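Local coordinates for heterokaryon incompatibility protein s (Podospora anserina, PDB 2WVQ) that forms the [het-s] prion and, on meeting het-S from an incompatible cell, triggers a lethal reaction that prevents viable heterokaryons, at residues Q33-E43 and Q112-K123. The protein carries 2 engineered substitutions. Residues are numbered along the deposited sequence; the frame is centred on the assembly and turned at random. Where two conformers were deposited one is given.
Sequences QLGRHFGRDYE and QDLVVFEDKDMK. Engineered in segment 33-43: His37 (natural residue Pro).
Tyr42 and Phe117 lie face against face as an offset stack, their planes only 8° apart and their ring centroids 4.6 Å from each other. The side chains run antiparallel past each other, which brings each CB over the other's ring: Phe117 CB is 3.3 Å from the Tyr42 centroid and Tyr42 CB 3.7 Å from the Phe117 centroid, two reciprocal CH-pi contacts. At the edge of the Phe117 ring lies Gly35 O, 3.4 Å from CE1, while Gly39 O approaches CZ obliquely. Tyr42 reaches the stack with CG anti to its backbone N (chi1 162°), and its hydroxyl ends beside the Glu118-Asp119 peptide.

One backbone bond lies beside the stack: Phe117 N donates to Leu34 O at 3.0 Å, next to the single bridge pairing Gly35 with Val116, and a water joins Leu34 N to Phe117 O. Beyond the rings, Glu43 CG packs on Met122 CG, and Glu43 OE1 accepts Lys123 N at 2.8 Å from above the carboxylate plane. Lys123 is the N-cap residue of helix 124-140. At the other end, Arg36 NE makes a weak bond to Gln112 O, while Asp113 OD2 lies over one guanidinium face, a long, purely electrostatic salt bridge; the engineered His37 turns its ring edge to the same oxygen.

Within the globular HeLo domain, the contact thus ties the loop between helices 79-108 and 124-140 to strand 32-34, the turn after it and the start of helix 42-62. One nearly linear backbone bond (C=O...N 178°), a bridging water and the aromatic stack define the centre; the Glu43 end adds a short, directional bond, whereas the Arg36 end relies on weaker, less directional attraction.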
ATOM      1  N   GLN A  33      15.709   7.499  -3.854  1.00 36.27           N
ATOM      2  CA  GLN A  33      16.050   8.363  -4.968  1.00 34.33           C
ATOM      3  C   GLN A  33      14.790   8.662  -5.796  1.00 33.02           C
ATOM      4  O   GLN A  33      13.794   7.932  -5.729  1.00 31.44           O
ATOM      5  CB  GLN A  33      17.054   7.649  -5.868  1.00 35.45           C
ATOM      6  CG  GLN A  33      18.421   7.357  -5.280  1.00 37.11           C
ATOM      7  CD  GLN A  33      19.149   6.287  -6.079  1.00 40.20           C
ATOM      8  OE1 GLN A  33      20.322   6.031  -5.873  1.00 41.82           O
ATOM      9  NE2 GLN A  33      18.440   5.662  -7.011  1.00 44.49           N
ATOM     10  N   LEU A  34      14.809   9.764  -6.552  1.00 31.15           N
ATOM     11  CA  LEU A  34      13.708  10.040  -7.470  1.00 29.62           C
ATOM     12  C   LEU A  34      14.226   9.956  -8.906  1.00 28.55           C
ATOM     13  O   LEU A  34      15.270  10.512  -9.233  1.00 27.82           O
ATOM     14  CB  LEU A  34      13.040  11.399  -7.203  1.00 29.35           C
ATOM     15  CG  LEU A  34      12.390  11.601  -5.824  1.00 31.33           C
ATOM     16  CD1 LEU A  34      11.603  12.893  -5.839  1.00 31.98           C
ATOM     17  CD2 LEU A  34      11.483  10.428  -5.451  1.00 31.97           C
ATOM     18  N   GLY A  35      13.451   9.285  -9.746  1.00 28.50           N
ATOM     19  CA  GLY A  35      13.890   8.989 -11.098  1.00 28.48           C
ATOM     20  C   GLY A  35      13.624  10.113 -12.079  1.00 28.49           C
ATOM     21  O   GLY A  35      12.935  11.105 -11.793  1.00 27.62           O
ATOM     22  N   ARG A  36      14.151   9.919 -13.276  1.00 29.86           N
ATOM     23  CA  ARG A  36      14.140  10.924 -14.318  1.00 30.07           C
ATOM     24  C   ARG A  36      12.749  11.515 -14.568  1.00 29.76           C
ATOM     25  O   ARG A  36      12.623  12.703 -14.893  1.00 29.64           O
ATOM     26  CB  ARG A  36      14.750  10.287 -15.589  1.00 31.46           C
ATOM     27  CG  ARG A  36      14.059  10.620 -16.894  1.00 34.71           C
ATOM     28  CD  ARG A  36      14.104   9.411 -17.805  1.00 40.31           C
ATOM     29  NE  ARG A  36      15.137   9.570 -18.815  1.00 44.15           N
ATOM     30  CZ  ARG A  36      14.894  10.008 -20.050  1.00 44.88           C
ATOM     31  NH1 ARG A  36      13.660  10.328 -20.389  1.00 47.10           N
ATOM     32  NH2 ARG A  36      15.870  10.135 -20.931  1.00 45.28           N
ATOM     33  N   HIS A  37      11.717  10.691 -14.418  1.00 30.08           N
ATOM     34  CA  HIS A  37      10.379  11.064 -14.837  1.00 31.63           C
ATOM     35  C   HIS A  37       9.626  12.062 -13.966  1.00 31.21           C
ATOM     36  O   HIS A  37       8.582  12.572 -14.400  1.00 30.89           O
ATOM     37  CB  HIS A  37       9.522   9.837 -15.227  1.00 32.57           C
ATOM     38  CG  HIS A  37       9.685   9.436 -16.668  1.00 37.32           C
ATOM     39  ND1 HIS A  37      10.774   8.720 -17.128  1.00 39.65           N
ATOM     40  CD2 HIS A  37       8.923   9.701 -17.760  1.00 40.60           C
ATOM     41  CE1 HIS A  37      10.665   8.540 -18.433  1.00 41.35           C
ATOM     42  NE2 HIS A  37       9.559   9.138 -18.844  1.00 43.18           N
ATOM     43  N   PHE A  38      10.162  12.382 -12.782  1.00 31.04           N
ATOM     44  CA  PHE A  38       9.667  13.527 -11.990  1.00 31.29           C
ATOM     45  C   PHE A  38       9.844  14.885 -12.689  1.00 31.65           C
ATOM     46  O   PHE A  38       9.062  15.817 -12.451  1.00 31.23           O
ATOM     47  CB  PHE A  38      10.295  13.525 -10.578  1.00 31.40           C
ATOM     48  CG  PHE A  38       9.730  12.456  -9.712  1.00 32.63           C
ATOM     49  CD1 PHE A  38      10.331  11.193  -9.664  1.00 30.76           C
ATOM     50  CD2 PHE A  38       8.526  12.672  -9.018  1.00 31.58           C
ATOM     51  CE1 PHE A  38       9.773  10.174  -8.871  1.00 31.23           C
ATOM     52  CE2 PHE A  38       7.966  11.650  -8.237  1.00 31.73           C
ATOM     53  CZ  PHE A  38       8.591  10.405  -8.176  1.00 29.47           C
ATOM     54  N   GLY A  39      10.850  14.971 -13.562  1.00 31.85           N
ATOM     55  CA  GLY A  39      11.118  16.173 -14.375  1.00 32.60           C
ATOM     56  C   GLY A  39      11.388  17.416 -13.549  1.00 32.92           C
ATOM     57  O   GLY A  39      12.189  17.391 -12.612  1.00 33.67           O
ATOM     58  N   ARG A  40      10.700  18.507 -13.864  1.00 32.64           N
ATOM     59  CA  ARG A  40      10.900  19.748 -13.116  1.00 32.64           C
ATOM     60  C   ARG A  40      10.241  19.692 -11.746  1.00 31.26           C
ATOM     61  O   ARG A  40      10.396  20.618 -10.969  1.00 30.69           O
ATOM     62  CB  ARG A  40      10.381  20.995 -13.858  1.00 33.51           C
ATOM     63  CG  ARG A  40      10.103  20.846 -15.372  1.00 38.63           C
ATOM     64  CD  ARG A  40       8.710  21.410 -15.662  1.00 45.12           C
ATOM     65  NE  ARG A  40       7.720  20.710 -14.827  1.00 49.22           N
ATOM     66  CZ  ARG A  40       6.542  21.209 -14.453  1.00 50.75           C
ATOM     67  NH1 ARG A  40       6.175  22.436 -14.827  1.00 49.66           N
ATOM     68  NH2 ARG A  40       5.734  20.473 -13.691  1.00 50.62           N
ATOM     69  N   ASP A  41       9.498  18.622 -11.455  0.60 30.58           N
ATOM     70  CA  ASP A  41       8.870  18.487 -10.128  0.60 30.08           C
ATOM     71  C   ASP A  41       9.754  17.824  -9.089  0.60 29.51           C
ATOM     72  O   ASP A  41       9.316  17.590  -7.965  0.60 29.50           O
ATOM     73  CB  ASP A  41       7.542  17.740 -10.209  0.60 29.91           C
ATOM     74  CG  ASP A  41       6.446  18.577 -10.806  0.60 29.25           C
ATOM     75  OD1 ASP A  41       6.597  19.811 -10.908  0.60 29.31           O
ATOM     76  OD2 ASP A  41       5.415  17.995 -11.170  0.60 29.76           O
ATOM     77  N   TYR A  42      10.986  17.510  -9.477  1.00 29.19           N
ATOM     78  CA  TYR A  42      11.915  16.832  -8.613  1.00 29.36           C
ATOM     79  C   TYR A  42      12.028  17.534  -7.248  1.00 28.42           C
ATOM     80  O   TYR A  42      11.797  16.910  -6.225  1.00 26.53           O
ATOM     81  CB  TYR A  42      13.308  16.729  -9.231  1.00 29.43           C
ATOM     82  CG  TYR A  42      14.393  16.420  -8.198  1.00 29.65           C
ATOM     83  CD1 TYR A  42      14.299  15.290  -7.358  1.00 28.59           C
ATOM     84  CD2 TYR A  42      15.504  17.236  -8.078  1.00 28.87           C
ATOM     85  CE1 TYR A  42      15.292  15.009  -6.424  1.00 31.39           C
ATOM     86  CE2 TYR A  42      16.494  16.968  -7.167  1.00 31.21           C
ATOM     87  CZ  TYR A  42      16.385  15.858  -6.335  1.00 30.73           C
ATOM     88  OH  TYR A  42      17.394  15.616  -5.439  1.00 30.29           O
ATOM     89  N   GLU A  43      12.358  18.823  -7.270  1.00 28.89           N
ATOM     90  CA  GLU A  43      12.691  19.567  -6.062  1.00 29.47           C
ATOM     91  C   GLU A  43      11.521  19.525  -5.101  1.00 29.77           C
ATOM     92  O   GLU A  43      11.699  19.161  -3.938  1.00 29.67           O
ATOM     93  CB  GLU A  43      13.063  21.005  -6.410  1.00 30.22           C
ATOM     94  CG  GLU A  43      13.661  21.794  -5.264  1.00 29.20           C
ATOM     95  CD  GLU A  43      13.940  23.232  -5.650  1.00 29.27           C
ATOM     96  OE1 GLU A  43      14.645  23.468  -6.653  1.00 29.46           O
ATOM     97  OE2 GLU A  43      13.449  24.131  -4.939  1.00 28.70           O
ATOM     98  N   GLN A 112      18.913   4.864 -20.098  1.00 47.74           N
ATOM     99  CA  GLN A 112      18.391   6.240 -20.148  1.00 47.85           C
ATOM    100  C   GLN A 112      17.465   6.501 -18.959  1.00 47.00           C
ATOM    101  O   GLN A 112      17.640   7.480 -18.233  1.00 47.26           O
ATOM    102  CB  GLN A 112      17.674   6.541 -21.490  1.00 47.76           C
ATOM    103  CG  GLN A 112      16.884   5.357 -22.117  1.00 49.17           C
ATOM    104  CD  GLN A 112      15.840   5.759 -23.185  1.00 49.15           C
ATOM    105  OE1 GLN A 112      16.063   6.660 -23.998  1.00 50.85           O
ATOM    106  NE2 GLN A 112      14.702   5.065 -23.188  1.00 49.24           N
ATOM    107  N   ASP A 113      16.531   5.579 -18.748  1.00 45.88           N
ATOM    108  CA  ASP A 113      15.438   5.735 -17.786  1.00 45.41           C
ATOM    109  C   ASP A 113      15.813   5.434 -16.332  1.00 44.30           C
ATOM    110  O   ASP A 113      15.018   5.701 -15.421  1.00 44.11           O
ATOM    111  CB  ASP A 113      14.251   4.868 -18.211  1.00 45.97           C
ATOM    112  CG  ASP A 113      13.687   5.279 -19.554  1.00 46.49           C
ATOM    113  OD1 ASP A 113      13.465   4.388 -20.402  1.00 46.86           O
ATOM    114  OD2 ASP A 113      13.488   6.496 -19.759  1.00 49.05           O
ATOM    115  N   LEU A 114      17.024   4.912 -16.130  1.00 43.34           N
ATOM    116  CA  LEU A 114      17.531   4.554 -14.806  1.00 42.74           C
ATOM    117  C   LEU A 114      18.316   5.660 -14.070  1.00 41.82           C
ATOM    118  O   LEU A 114      18.677   5.496 -12.898  1.00 41.83           O
ATOM    119  CB  LEU A 114      18.332   3.246 -14.886  1.00 43.01           C
ATOM    120  CG  LEU A 114      17.513   2.006 -15.279  1.00 43.16           C
ATOM    121  CD1 LEU A 114      18.363   0.755 -15.249  1.00 43.24           C
ATOM    122  CD2 LEU A 114      16.302   1.840 -14.391  1.00 43.91           C
ATOM    123  N   VAL A 115      18.519   6.790 -14.742  1.00 40.57           N
ATOM    124  CA  VAL A 115      19.228   7.954 -14.200  1.00 39.87           C
ATOM    125  C   VAL A 115      18.373   8.635 -13.131  1.00 39.63           C
ATOM    126  O   VAL A 115      17.173   8.859 -13.338  1.00 39.08           O
ATOM    127  CB  VAL A 115      19.534   8.975 -15.346  1.00 39.63           C
ATOM    128  CG1 VAL A 115      20.052  10.313 -14.811  1.00 39.26           C
ATOM    129  CG2 VAL A 115      20.537   8.386 -16.329  1.00 39.98           C
ATOM    130  N   VAL A 116      18.986   8.974 -11.996  1.00 39.17           N
ATOM    131  CA  VAL A 116      18.247   9.605 -10.899  1.00 39.03           C
ATOM    132  C   VAL A 116      18.698  11.048 -10.625  1.00 38.64           C
ATOM    133  O   VAL A 116      19.857  11.394 -10.837  1.00 38.51           O
ATOM    134  CB  VAL A 116      18.277   8.755  -9.569  1.00 39.03           C
ATOM    135  CG1 VAL A 116      17.707   7.359  -9.789  1.00 38.76           C
ATOM    136  CG2 VAL A 116      19.672   8.648  -9.004  1.00 39.39           C
ATOM    137  N   PHE A 117      17.769  11.869 -10.146  1.00 38.34           N
ATOM    138  CA  PHE A 117      18.084  13.200  -9.652  1.00 38.67           C
ATOM    139  C   PHE A 117      19.017  13.182  -8.420  1.00 39.41           C
ATOM    140  O   PHE A 117      19.041  12.210  -7.659  1.00 38.27           O
ATOM    141  CB  PHE A 117      16.799  13.956  -9.335  1.00 38.11           C
ATOM    142  CG  PHE A 117      16.069  14.459 -10.558  1.00 38.31           C
ATOM    143  CD1 PHE A 117      14.912  13.819 -11.001  1.00 36.31           C
ATOM    144  CD2 PHE A 117      16.548  15.570 -11.272  1.00 36.67           C
ATOM    145  CE1 PHE A 117      14.226  14.273 -12.131  1.00 35.55           C
ATOM    146  CE2 PHE A 117      15.878  16.036 -12.418  1.00 37.09           C
ATOM    147  CZ  PHE A 117      14.713  15.388 -12.848  1.00 37.75           C
ATOM    148  N   GLU A 118      19.786  14.256  -8.253  1.00 40.39           N
ATOM    149  CA  GLU A 118      20.612  14.452  -7.056  1.00 41.84           C
ATOM    150  C   GLU A 118      20.389  15.874  -6.613  1.00 41.85           C
ATOM    151  O   GLU A 118      19.967  16.688  -7.420  1.00 40.41           O
ATOM    152  CB  GLU A 118      22.098  14.150  -7.320  1.00 41.75           C
ATOM    153  CG  GLU A 118      22.560  14.449  -8.744  1.00 46.56           C
ATOM    154  CD  GLU A 118      23.586  13.438  -9.280  1.00 51.54           C
ATOM    155  OE1 GLU A 118      24.650  13.238  -8.638  1.00 51.52           O
ATOM    156  OE2 GLU A 118      23.321  12.856 -10.363  1.00 53.71           O
ATOM    157  N   ASP A 119      20.637  16.183  -5.336  1.00 42.22           N
ATOM    158  CA  ASP A 119      20.241  17.513  -4.819  1.00 42.92           C
ATOM    159  C   ASP A 119      20.928  18.730  -5.468  1.00 42.94           C
ATOM    160  O   ASP A 119      20.449  19.852  -5.342  1.00 43.89           O
ATOM    161  CB  ASP A 119      20.137  17.566  -3.270  1.00 43.49           C
ATOM    162  CG  ASP A 119      21.488  17.680  -2.565  1.00 44.62           C
ATOM    163  OD1 ASP A 119      21.471  17.627  -1.309  1.00 47.47           O
ATOM    164  OD2 ASP A 119      22.542  17.840  -3.221  1.00 41.68           O
ATOM    165  N   LYS A 120      22.015  18.490  -6.202  1.00 42.32           N
ATOM    166  CA  LYS A 120      22.590  19.483  -7.113  1.00 42.16           C
ATOM    167  C   LYS A 120      21.649  19.882  -8.259  1.00 41.01           C
ATOM    168  O   LYS A 120      21.885  20.889  -8.909  1.00 40.33           O
ATOM    169  CB  LYS A 120      23.941  19.016  -7.697  1.00 42.10           C
ATOM    170  CG  LYS A 120      23.824  18.034  -8.881  1.00 43.74           C
ATOM    171  CD  LYS A 120      25.104  17.919  -9.686  1.00 42.85           C
ATOM    172  CE  LYS A 120      26.098  16.919  -9.092  1.00 45.74           C
ATOM    173  NZ  LYS A 120      25.814  15.491  -9.491  1.00 46.73           N
ATOM    174  N   ASP A 121      20.612  19.078  -8.509  1.00 40.72           N
ATOM    175  CA  ASP A 121      19.585  19.383  -9.516  1.00 40.20           C
ATOM    176  C   ASP A 121      18.451  20.262  -8.965  1.00 40.16           C
ATOM    177  O   ASP A 121      17.531  20.643  -9.717  1.00 40.16           O
ATOM    178  CB  ASP A 121      19.005  18.100 -10.125  1.00 39.97           C
ATOM    179  CG  ASP A 121      20.043  17.281 -10.819  1.00 39.67           C
ATOM    180  OD1 ASP A 121      20.178  16.096 -10.478  1.00 36.08           O
ATOM    181  OD2 ASP A 121      20.747  17.835 -11.699  1.00 40.91           O
ATOM    182  N   MET A 122      18.510  20.555  -7.661  1.00 38.81           N
ATOM    183  CA  MET A 122      17.671  21.590  -7.054  1.00 38.11           C
ATOM    184  C   MET A 122      18.268  22.979  -7.201  1.00 37.74           C
ATOM    185  O   MET A 122      19.486  23.139  -7.343  1.00 37.40           O
ATOM    186  CB  MET A 122      17.495  21.335  -5.563  1.00 37.53           C
ATOM    187  CG  MET A 122      16.678  20.145  -5.226  1.00 36.91           C
ATOM    188  SD  MET A 122      16.663  19.945  -3.430  1.00 39.30           S
ATOM    189  CE  MET A 122      15.770  18.411  -3.305  1.00 33.76           C
ATOM    190  N   LYS A 123      17.405  23.984  -7.129  1.00 37.55           N
ATOM    191  CA  LYS A 123      17.848  25.357  -6.932  1.00 37.90           C
ATOM    192  C   LYS A 123      18.490  25.490  -5.531  1.00 37.98           C
ATOM    193  O   LYS A 123      18.187  24.685  -4.635  1.00 37.33           O
ATOM    194  CB  LYS A 123      16.668  26.318  -7.129  1.00 38.28           C
ATOM    195  CG  LYS A 123      15.951  26.124  -8.480  1.00 39.73           C
ATOM    196  CD  LYS A 123      15.123  27.319  -8.866  1.00 41.72           C
ATOM    197  CE  LYS A 123      14.979  27.411 -10.388  1.00 43.99           C
ATOM    198  NZ  LYS A 123      14.468  28.745 -10.828  1.00 45.16           N
TER
HETATM  199  O   HOH W   1      16.943  11.445  -5.898  1.00 29.80           O